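Local coordinates for protein isocitrate dehydrogenase [NAD] subunit 1, mitochondrial (PDB 3BLX) that catalyses, with its partner subunit in an allosteric mitochondrial octamer, the NAD-dependent oxidative decarboxylation of isocitrate to 2-oxoglutarate in the citric acid cycle, at residues Leu125-Phe136 against Phe230-Thr241; Arg175-Asn185 against Ile209-Ala219. All blocks are in the same frame, centred on the assembly; numbering follows the deposited sequence.

Contact 1: Leu125-Phe136 against Phe230-Thr241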
loop_
_atom_site.group_PDB
_atom_site.type_symbol
_atom_site.label_atom_id
_atom_site.label_comp_id
_atom_site.label_asym_id
_atom_site.label_seq_id
_atom_site.Cartn_x
_atom_site.Cartn_y
_atom_site.Cartn_z
ATOM N N LEU E 125 -30.948 26.530 7.324
ATOM C CA LEU E 125 -29.707 26.058 7.914
ATOM C C LEU E 125 -29.289 24.681 7.428
ATOM O O LEU E 125 -30.112 23.891 6.964
ATOM C CB LEU E 125 -29.726 26.160 9.436
ATOM C CG LEU E 125 -30.883 25.570 10.207
ATOM C CD1 LEU E 125 -30.575 24.139 10.564
ATOM C CD2 LEU E 125 -31.000 26.393 11.461
ATOM N N ILE E 126 -27.987 24.444 7.514
ATOM C CA ILE E 126 -27.352 23.210 7.104
ATOM C C ILE E 126 -26.587 22.666 8.295
ATOM O O ILE E 126 -25.822 23.396 8.911
ATOM C CB ILE E 126 -26.379 23.500 5.993
ATOM C CG1 ILE E 126 -27.150 24.040 4.805
ATOM C CG2 ILE E 126 -25.559 22.250 5.615
ATOM C CD1 ILE E 126 -26.256 24.390 3.654
ATOM N N VAL E 127 -26.824 21.403 8.631
ATOM C CA VAL E 127 -26.139 20.767 9.736
ATOM C C VAL E 127 -25.216 19.700 9.176
ATOM O O VAL E 127 -25.648 18.789 8.466
ATOM C CB VAL E 127 -27.131 20.150 10.757
ATOM C CG1 VAL E 127 -26.387 19.295 11.784
ATOM C CG2 VAL E 127 -27.939 21.246 11.449
ATOM N N ILE E 128 -23.928 19.840 9.454
ATOM C CA ILE E 128 -22.931 18.864 8.992
ATOM C C ILE E 128 -22.400 18.164 10.227
ATOM O O ILE E 128 -21.880 18.814 11.127
ATOM C CB ILE E 128 -21.776 19.551 8.223
ATOM C CG1 ILE E 128 -22.265 20.115 6.896
ATOM C CG2 ILE E 128 -20.637 18.596 7.993
ATOM C CD1 ILE E 128 -21.295 20.993 6.197
ATOM N N ARG E 129 -22.560 16.849 10.303
ATOM C CA ARG E 129 -22.067 16.139 11.475
ATOM C C ARG E 129 -21.012 15.056 11.159
ATOM O O ARG E 129 -21.080 14.389 10.131
ATOM C CB ARG E 129 -23.229 15.608 12.319
ATOM C CG ARG E 129 -23.712 14.247 11.951
ATOM C CD ARG E 129 -24.215 13.524 13.175
ATOM N NE ARG E 129 -24.434 12.115 12.879
ATOM C CZ ARG E 129 -25.559 11.652 12.346
ATOM N NH1 ARG E 129 -26.550 12.498 12.070
ATOM N NH2 ARG E 129 -25.700 10.351 12.090
ATOM N N GLU E 130 -20.029 14.926 12.043
ATOM C CA GLU E 130 -18.969 13.956 11.915
ATOM C C GLU E 130 -19.539 12.569 12.142
ATOM O O GLU E 130 -20.283 12.369 13.084
ATOM C CB GLU E 130 -17.870 14.247 12.946
ATOM C CG GLU E 130 -16.477 13.753 12.546
ATOM C CD GLU E 130 -16.330 12.221 12.561
ATOM O OE1 GLU E 130 -16.816 11.576 13.527
ATOM O OE2 GLU E 130 -15.721 11.674 11.599
ATOM N N ASN E 131 -19.164 11.609 11.292
ATOM C CA ASN E 131 -19.837 10.309 11.275
ATOM C C ASN E 131 -18.959 9.054 11.537
ATOM O O ASN E 131 -19.401 7.926 11.302
ATOM C CB ASN E 131 -20.631 10.172 9.951
ATOM C CG ASN E 131 -21.526 8.936 9.913
ATOM O OD1 ASN E 131 -22.368 8.711 10.797
ATOM N ND2 ASN E 131 -21.348 8.128 8.880
ATOM N N THR E 132 -17.741 9.215 12.040
ATOM C CA THR E 132 -16.906 8.027 12.211
ATOM C C THR E 132 -16.336 7.821 13.613
ATOM O O THR E 132 -15.730 6.789 13.890
ATOM C CB THR E 132 -15.745 7.968 11.175
ATOM O OG1 THR E 132 -14.946 9.154 11.255
ATOM C CG2 THR E 132 -16.278 7.843 9.777
ATOM N N GLU E 133 -16.577 8.788 14.489
ATOM C CA GLU E 133 -15.897 8.880 15.775
ATOM C C GLU E 133 -16.912 9.226 16.859
ATOM O O GLU E 133 -18.097 9.270 16.589
ATOM C CB GLU E 133 -14.926 10.037 15.691
ATOM C CG GLU E 133 -13.623 9.796 16.266
ATOM C CD GLU E 133 -12.657 10.897 15.865
ATOM O OE1 GLU E 133 -11.505 10.547 15.523
ATOM O OE2 GLU E 133 -13.058 12.101 15.862
ATOM N N GLY E 134 -16.437 9.524 18.065
ATOM C CA GLY E 134 -17.312 9.845 19.173
ATOM C C GLY E 134 -18.294 8.724 19.450
ATOM O O GLY E 134 -17.902 7.597 19.768
ATOM N N GLU E 135 -19.570 9.053 19.313
ATOM C CA GLU E 135 -20.664 8.108 19.507
ATOM C C GLU E 135 -20.486 6.821 18.690
ATOM O O GLU E 135 -20.821 5.733 19.146
ATOM C CB GLU E 135 -22.000 8.784 19.160
ATOM C CG GLU E 135 -23.229 7.948 19.476
ATOM C CD GLU E 135 -24.524 8.757 19.517
ATOM O OE1 GLU E 135 -24.500 9.935 19.947
ATOM O OE2 GLU E 135 -25.576 8.190 19.135
ATOM N N PHE E 136 -19.918 6.943 17.495
ATOM C CA PHE E 136 -19.861 5.837 16.553
ATOM C C PHE E 136 -18.616 4.945 16.602
ATOM O O PHE E 136 -18.489 4.039 15.773
ATOM C CB PHE E 136 -20.040 6.353 15.136
ATOM C CG PHE E 136 -21.302 7.113 14.946
ATOM C CD1 PHE E 136 -21.269 8.431 14.539
ATOM C CD2 PHE E 136 -22.539 6.512 15.193
ATOM C CE1 PHE E 136 -22.461 9.134 14.373
ATOM C CE2 PHE E 136 -23.717 7.213 15.036
ATOM C CZ PHE E 136 -23.687 8.515 14.621
ATOM N N PHE E 230 -28.144 31.368 12.419
ATOM C CA PHE E 230 -27.268 30.261 12.017
ATOM C C PHE E 230 -27.254 30.058 10.532
ATOM O O PHE E 230 -28.225 30.369 9.837
ATOM C CB PHE E 230 -27.657 28.954 12.708
ATOM C CG PHE E 230 -27.551 29.019 14.206
ATOM C CD1 PHE E 230 -28.671 28.843 15.006
ATOM C CD2 PHE E 230 -26.345 29.320 14.811
ATOM C CE1 PHE E 230 -28.589 28.926 16.387
ATOM C CE2 PHE E 230 -26.254 29.413 16.202
ATOM C CZ PHE E 230 -27.381 29.210 16.989
ATOM N N ASP E 231 -26.136 29.529 10.053
ATOM C CA ASP E 231 -25.980 29.253 8.639
ATOM C C ASP E 231 -25.571 27.771 8.423
ATOM O O ASP E 231 -26.411 26.907 8.187
ATOM C CB ASP E 231 -24.971 30.243 8.038
ATOM C CG ASP E 231 -25.008 30.268 6.514
ATOM O OD1 ASP E 231 -25.668 29.383 5.930
ATOM O OD2 ASP E 231 -24.381 31.169 5.902
ATOM N N VAL E 232 -24.281 27.479 8.512
ATOM C CA VAL E 232 -23.824 26.115 8.498
ATOM C C VAL E 232 -23.358 25.731 9.892
ATOM O O VAL E 232 -22.484 26.387 10.445
ATOM C CB VAL E 232 -22.682 25.951 7.506
ATOM C CG1 VAL E 232 -22.048 24.606 7.681
ATOM C CG2 VAL E 232 -23.184 26.103 6.091
ATOM N N LEU E 233 -23.962 24.700 10.476
ATOM C CA LEU E 233 -23.480 24.145 11.741
ATOM C C LEU E 233 -22.614 22.883 11.529
ATOM O O LEU E 233 -23.000 21.989 10.775
ATOM C CB LEU E 233 -24.658 23.829 12.639
ATOM C CG LEU E 233 -25.511 25.047 12.980
ATOM C CD1 LEU E 233 -26.730 24.650 13.831
ATOM C CD2 LEU E 233 -24.640 26.011 13.729
ATOM N N VAL E 234 -21.438 22.821 12.165
ATOM C CA VAL E 234 -20.589 21.620 12.160
ATOM C C VAL E 234 -20.486 21.068 13.567
ATOM O O VAL E 234 -20.108 21.790 14.474
ATOM C CB VAL E 234 -19.160 21.930 11.769
ATOM C CG1 VAL E 234 -18.514 20.687 11.207
ATOM C CG2 VAL E 234 -19.122 23.047 10.771
ATOM N N THR E 235 -20.817 19.797 13.758
ATOM C CA THR E 235 -20.811 19.231 15.097
ATOM C C THR E 235 -20.303 17.807 15.094
ATOM O O THR E 235 -20.344 17.124 14.075
ATOM C CB THR E 235 -22.219 19.220 15.714
ATOM O OG1 THR E 235 -23.005 18.207 15.089
ATOM C CG2 THR E 235 -22.909 20.533 15.469
ATOM N N PRO E 236 -19.801 17.358 16.244
ATOM C CA PRO E 236 -19.448 15.959 16.475
ATOM C C PRO E 236 -20.686 15.081 16.308
ATOM O O PRO E 236 -21.816 15.565 16.258
ATOM C CB PRO E 236 -19.008 15.953 17.940
ATOM C CG PRO E 236 -18.583 17.352 18.218
ATOM C CD PRO E 236 -19.494 18.206 17.406
ATOM N N SER E 237 -20.464 13.784 16.229
ATOM C CA SER E 237 -21.555 12.831 16.161
ATOM C C SER E 237 -22.680 13.077 17.190
ATOM O O SER E 237 -23.859 13.081 16.832
ATOM C CB SER E 237 -20.993 11.425 16.344
ATOM O OG SER E 237 -20.074 11.387 17.441
ATOM N N MET E 238 -22.310 13.271 18.460
ATOM C CA MET E 238 -23.277 13.223 19.563
ATOM C C MET E 238 -24.320 14.345 19.591
ATOM O O MET E 238 -25.401 14.156 20.130
ATOM C CB MET E 238 -22.584 13.083 20.925
ATOM C CG MET E 238 -21.263 13.815 21.061
ATOM S SD MET E 238 -19.817 12.914 20.394
ATOM C CE MET E 238 -18.502 14.064 20.785
ATOM N N TYR E 239 -24.012 15.496 19.003
ATOM C CA TYR E 239 -24.937 16.622 19.065
ATOM C C TYR E 239 -25.698 16.847 17.762
ATOM O O TYR E 239 -26.583 17.688 17.675
ATOM C CB TYR E 239 -24.200 17.913 19.437
ATOM C CG TYR E 239 -23.194 17.755 20.557
ATOM C CD1 TYR E 239 -23.525 17.073 21.732
ATOM C CD2 TYR E 239 -21.914 18.294 20.447
ATOM C CE1 TYR E 239 -22.610 16.926 22.758
ATOM C CE2 TYR E 239 -20.990 18.150 21.455
ATOM C CZ TYR E 239 -21.339 17.464 22.615
ATOM O OH TYR E 239 -20.409 17.316 23.622
ATOM N N GLY E 240 -25.349 16.111 16.735
ATOM C CA GLY E 240 -25.906 16.394 15.438
ATOM C C GLY E 240 -27.319 15.884 15.316
ATOM O O GLY E 240 -28.135 16.473 14.621
ATOM N N THR E 241 -27.596 14.765 15.973
ATOM C CA THR E 241 -28.936 14.219 15.988
ATOM C C THR E 241 -29.912 15.205 16.646
ATOM O O THR E 241 -31.007 15.446 16.119
ATOM C CB THR E 241 -28.962 12.875 16.711
ATOM O OG1 THR E 241 -28.988 11.824 15.735
ATOM C CG2 THR E 241 -30.191 12.755 17.613
#
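Two neighbouring parallel strands of the dehydrogenase's large mixed sheet, and the turn and helix that follow them next to a probable substrate site, make up this contact: Ile126 pairs with Val232 and Arg129 with Thr235, the segment axes 4.7 Å apart and 17° from parallel. Five backbone hydrogen bonds alternate across the seam, from Ile126 N to Asp231 O through to Glu130 N to Thr235 O; the most nearly linear, Ile128 N to Leu233 O, has an N-H...O angle of 174°. On the face carrying Ile126, Ile128 and Val232, the Ile128 and Val232 side chains cross obliquely, CD1 to CG1 4.0 Å, and helix 156-172 covers this side. The other face carries Val127, Leu233, Arg129 and Thr235. There Arg129, its CG between backbone N and carbonyl carbon (chi1 89°), lays CD 4.0 Å from Gly240 CA. Beyond the strands, Ser237 OG donates to Glu133 O at 3.0 Å, tilted from the carbonyl plane, while Phe136 N reaches that oxygen from the opposite face. The Phe136 ring approaches Ser237 CB and forms a cation-pi contact with Arg98. Arg98 and Arg129 are both probable substrate-binding residues, by similarity. One hydroxyl thus links Ser237, by helix 237-251, to the turn after strand 124-130, and the aliphatic part of Arg129, a residue that probably binds substrate, lies against the helix backbone at Gly240.

Contact 2: Arg175-Asn185 against Ile209-Ala219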
loop_
_atom_site.group_PDB
_atom_site.type_symbol
_atom_site.label_atom_id
_atom_site.label_comp_id
_atom_site.label_asym_id
_atom_site.label_seq_id
_atom_site.Cartn_x
_atom_site.Cartn_y
_atom_site.Cartn_z
ATOM N N ARG E 175 -22.345 29.825 1.210
ATOM C CA ARG E 175 -22.745 30.103 2.572
ATOM C C ARG E 175 -21.647 30.963 3.179
ATOM O O ARG E 175 -20.479 30.855 2.787
ATOM C CB ARG E 175 -22.919 28.802 3.348
ATOM C CG ARG E 175 -24.350 28.317 3.405
ATOM C CD ARG E 175 -24.915 28.066 2.026
ATOM N NE ARG E 175 -26.326 27.643 2.026
ATOM C CZ ARG E 175 -27.175 27.715 3.053
ATOM N NH1 ARG E 175 -26.806 28.216 4.224
ATOM N NH2 ARG E 175 -28.419 27.295 2.895
ATOM N N LYS E 176 -22.009 31.826 4.119
ATOM C CA LYS E 176 -21.054 32.799 4.620
ATOM C C LYS E 176 -20.650 32.561 6.063
ATOM O O LYS E 176 -19.677 33.141 6.530
ATOM C CB LYS E 176 -21.585 34.223 4.416
ATOM C CG LYS E 176 -21.387 34.719 2.987
ATOM C CD LYS E 176 -22.529 35.604 2.514
ATOM C CE LYS E 176 -22.460 35.777 1.003
ATOM N NZ LYS E 176 -23.461 36.762 0.506
ATOM N N SER E 177 -21.379 31.695 6.760
ATOM C CA SER E 177 -21.087 31.398 8.161
ATOM C C SER E 177 -20.961 29.913 8.446
ATOM O O SER E 177 -21.796 29.116 8.044
ATOM C CB SER E 177 -22.147 31.988 9.093
ATOM O OG SER E 177 -21.800 33.301 9.499
ATOM N N VAL E 178 -19.901 29.556 9.156
ATOM C CA VAL E 178 -19.750 28.220 9.675
ATOM C C VAL E 178 -19.582 28.312 11.169
ATOM O O VAL E 178 -18.669 28.983 11.647
ATOM C CB VAL E 178 -18.525 27.523 9.066
ATOM C CG1 VAL E 178 -18.173 26.261 9.854
ATOM C CG2 VAL E 178 -18.789 27.194 7.605
ATOM N N THR E 179 -20.456 27.646 11.913
ATOM C CA THR E 179 -20.357 27.651 13.366
ATOM C C THR E 179 -20.046 26.255 13.880
ATOM O O THR E 179 -20.780 25.330 13.623
ATOM C CB THR E 179 -21.673 28.143 14.020
ATOM O OG1 THR E 179 -22.039 29.401 13.462
ATOM C CG2 THR E 179 -21.514 28.297 15.522
ATOM N N ALA E 180 -18.961 26.104 14.618
ATOM C CA ALA E 180 -18.714 24.851 15.316
ATOM C C ALA E 180 -19.538 24.743 16.600
ATOM O O ALA E 180 -19.529 25.645 17.440
ATOM C CB ALA E 180 -17.242 24.705 15.622
ATOM N N VAL E 181 -20.244 23.631 16.748
ATOM C CA VAL E 181 -21.049 23.366 17.928
ATOM C C VAL E 181 -20.339 22.333 18.797
ATOM O O VAL E 181 -20.012 21.254 18.333
ATOM C CB VAL E 181 -22.466 22.833 17.544
ATOM C CG1 VAL E 181 -23.256 22.455 18.791
ATOM C CG2 VAL E 181 -23.220 23.859 16.722
ATOM N N HIS E 182 -20.124 22.652 20.063
ATOM C CA HIS E 182 -19.309 21.796 20.908
ATOM C C HIS E 182 -19.683 21.974 22.379
ATOM O O HIS E 182 -20.537 22.803 22.724
ATOM C CB HIS E 182 -17.877 22.233 20.744
ATOM C CG HIS E 182 -17.660 23.652 21.137
ATOM N ND1 HIS E 182 -17.491 24.042 22.450
ATOM C CD2 HIS E 182 -17.618 24.787 20.398
ATOM C CE1 HIS E 182 -17.334 25.355 22.497
ATOM N NE2 HIS E 182 -17.403 25.830 21.264
ATOM N N LYS E 183 -19.031 21.209 23.242
ATOM C CA LYS E 183 -19.233 21.331 24.678
ATOM C C LYS E 183 -17.875 21.527 25.378
ATOM O O LYS E 183 -17.548 20.823 26.332
ATOM C CB LYS E 183 -19.956 20.081 25.202
ATOM C CG LYS E 183 -20.862 20.292 26.410
ATOM C CD LYS E 183 -21.894 19.171 26.507
ATOM C CE LYS E 183 -22.808 19.357 27.715
ATOM N NZ LYS E 183 -23.299 20.763 27.855
ATOM N N ALA E 184 -17.086 22.487 24.902
ATOM C CA ALA E 184 -15.726 22.688 25.415
ATOM C C ALA E 184 -15.660 23.265 26.829
ATOM O O ALA E 184 -14.603 23.265 27.458
ATOM C CB ALA E 184 -14.913 23.553 24.455
ATOM N N ASN E 185 -16.785 23.771 27.320
ATOM C CA ASN E 185 -16.852 24.295 28.679
ATOM C C ASN E 185 -16.647 23.188 29.723
ATOM O O ASN E 185 -16.066 23.421 30.785
ATOM C CB ASN E 185 -18.170 25.057 28.904
ATOM C CG ASN E 185 -19.408 24.210 28.608
ATOM O OD1 ASN E 185 -19.362 23.276 27.800
ATOM N ND2 ASN E 185 -20.526 24.545 29.256
ATOM N N ILE E 209 -14.761 33.168 4.861
ATOM C CA ILE E 209 -15.859 32.588 5.614
ATOM C C ILE E 209 -15.750 32.868 7.117
ATOM O O ILE E 209 -14.704 32.647 7.742
ATOM C CB ILE E 209 -15.960 31.079 5.356
ATOM C CG1 ILE E 209 -16.323 30.831 3.904
ATOM C CG2 ILE E 209 -17.008 30.464 6.270
ATOM C CD1 ILE E 209 -16.314 29.382 3.522
ATOM N N ASP E 210 -16.845 33.355 7.685
ATOM C CA ASP E 210 -16.915 33.654 9.110
ATOM C C ASP E 210 -16.985 32.389 9.939
ATOM O O ASP E 210 -17.943 31.617 9.833
ATOM C CB ASP E 210 -18.155 34.505 9.431
ATOM C CG ASP E 210 -17.993 35.964 9.035
ATOM O OD1 ASP E 210 -17.040 36.291 8.289
ATOM O OD2 ASP E 210 -18.829 36.786 9.468
ATOM N N VAL E 211 -15.983 32.191 10.782
ATOM C CA VAL E 211 -15.998 31.081 11.730
ATOM C C VAL E 211 -16.507 31.553 13.087
ATOM O O VAL E 211 -16.343 32.707 13.435
ATOM C CB VAL E 211 -14.601 30.525 11.948
ATOM C CG1 VAL E 211 -14.697 29.072 12.395
ATOM C CG2 VAL E 211 -13.778 30.651 10.674
ATOM N N SER E 212 -17.118 30.658 13.855
ATOM C CA SER E 212 -17.617 31.021 15.175
ATOM C C SER E 212 -17.840 29.760 15.995
ATOM O O SER E 212 -17.696 28.655 15.488
ATOM C CB SER E 212 -18.910 31.842 15.072
ATOM O OG SER E 212 -19.683 31.481 13.921
ATOM N N SER E 213 -18.188 29.927 17.259
ATOM C CA SER E 213 -18.317 28.790 18.147
ATOM C C SER E 213 -19.525 29.008 19.021
ATOM O O SER E 213 -19.906 30.147 19.335
ATOM C CB SER E 213 -17.085 28.637 19.059
ATOM O OG SER E 213 -15.897 28.540 18.293
ATOM N N ILE E 214 -20.124 27.907 19.441
ATOM C CA ILE E 214 -21.244 28.013 20.331
ATOM C C ILE E 214 -21.326 26.736 21.135
ATOM O O ILE E 214 -21.142 25.640 20.610
ATOM C CB ILE E 214 -22.533 28.297 19.541
ATOM C CG1 ILE E 214 -23.701 28.629 20.480
ATOM C CG2 ILE E 214 -22.841 27.150 18.569
ATOM C CD1 ILE E 214 -24.882 29.236 19.727
ATOM N N ILE E 215 -21.554 26.892 22.424
ATOM C CA ILE E 215 -21.732 25.752 23.286
ATOM C C ILE E 215 -23.049 25.123 22.915
ATOM O O ILE E 215 -24.015 25.829 22.600
ATOM C CB ILE E 215 -21.702 26.183 24.753
ATOM C CG1 ILE E 215 -20.368 26.876 25.034
ATOM C CG2 ILE E 215 -21.860 24.989 25.647
ATOM C CD1 ILE E 215 -20.318 27.601 26.350
ATOM N N VAL E 216 -23.089 23.798 22.935
ATOM C CA VAL E 216 -24.216 23.069 22.352
ATOM C C VAL E 216 -25.566 23.324 23.046
ATOM O O VAL E 216 -26.598 23.453 22.371
ATOM C CB VAL E 216 -23.926 21.556 22.277
ATOM C CG1 VAL E 216 -23.683 20.999 23.676
ATOM C CG2 VAL E 216 -25.060 20.827 21.585
ATOM N N ASP E 217 -25.561 23.403 24.376
ATOM C CA ASP E 217 -26.798 23.721 25.103
ATOM C C ASP E 217 -27.370 25.096 24.716
ATOM O O ASP E 217 -28.583 25.224 24.489
ATOM C CB ASP E 217 -26.638 23.578 26.626
ATOM C CG ASP E 217 -25.333 24.178 27.152
ATOM O OD1 ASP E 217 -24.854 25.192 26.589
ATOM O OD2 ASP E 217 -24.789 23.633 28.144
ATOM N N ASN E 218 -26.492 26.100 24.618
ATOM C CA ASN E 218 -26.882 27.416 24.136
ATOM C C ASN E 218 -27.381 27.350 22.685
ATOM O O ASN E 218 -28.324 28.041 22.310
ATOM C CB ASN E 218 -25.733 28.429 24.301
ATOM C CG ASN E 218 -26.144 29.854 23.924
ATOM O OD1 ASN E 218 -25.454 30.526 23.141
ATOM N ND2 ASN E 218 -27.278 30.318 24.467
ATOM N N ALA E 219 -26.763 26.499 21.875
ATOM C CA ALA E 219 -27.155 26.378 20.466
ATOM C C ALA E 219 -28.564 25.784 20.322
ATOM O O ALA E 219 -29.336 26.172 19.433
ATOM C CB ALA E 219 -26.142 25.541 19.696
#
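This is a parallel strand pairing toward one side of the large sheet, with Ser177 opposite Asp210; the segment axes approach to 4.6 Å at 27°. Backbone bonds run from Asp210 N to Lys176 O through to Val216 N to His182 O, although Ser212 N to Val178 O is weak, its N-H...O angle only 127°. Beside that bond Thr179 OG1 and Ser212 OG hydrogen-bond at 3.2 Å. With OG1 beside the backbone N (chi1 -53°), CG2 of Thr179 is anti to that N and meets Ile214 CG2 at 3.5 Å. Strand 177-182, helix 190-205 and strand 210-215 form a beta-alpha-beta unit, whose second strand runs into helix 216-225. At that junction the Val181 and Val216 side chains cross at about a right angle, Val181 CG1 meeting Val216 CB at 3.7 Å. One face of the His182 ring lies under Ile214 O, Ser213 CB sits at its edge, 3.6 Å from NE2, and ND1 accepts Ala184 N in the ring plane. An alanine here is likely to leave Ala184 N without that acceptor. Lys183, probably critical for catalysis, has its NZ salt-bridged to Asp217 OD2 at 3.2 Å, with a long, weak ion pair to Asp248 of the subunit 2 chain.

The centres of contacts 1 and 2 lie about 11 Å apart on one sheet, in the strand order 124-130, 232-235, 177-182, 210-215. Along the chain, 125-136 comes first, then both segments of contact 2, then 230-241, so strand 232-235, the last of the four in sequence, lies between strands 124-130 and 177-182. They meet through a probable backbone bond from Thr179 N to Val232 O and Thr235 against Val181; an Asp231-Arg175 salt bridge is modelled too short for its length to be trusted. Tyr239 packs on Lys183; Arg129 and Lys183 stay far apart, and Lys183 faces the subunit 2 chain, consistent with family members in which this lysine serves a site completed by the partner subunit.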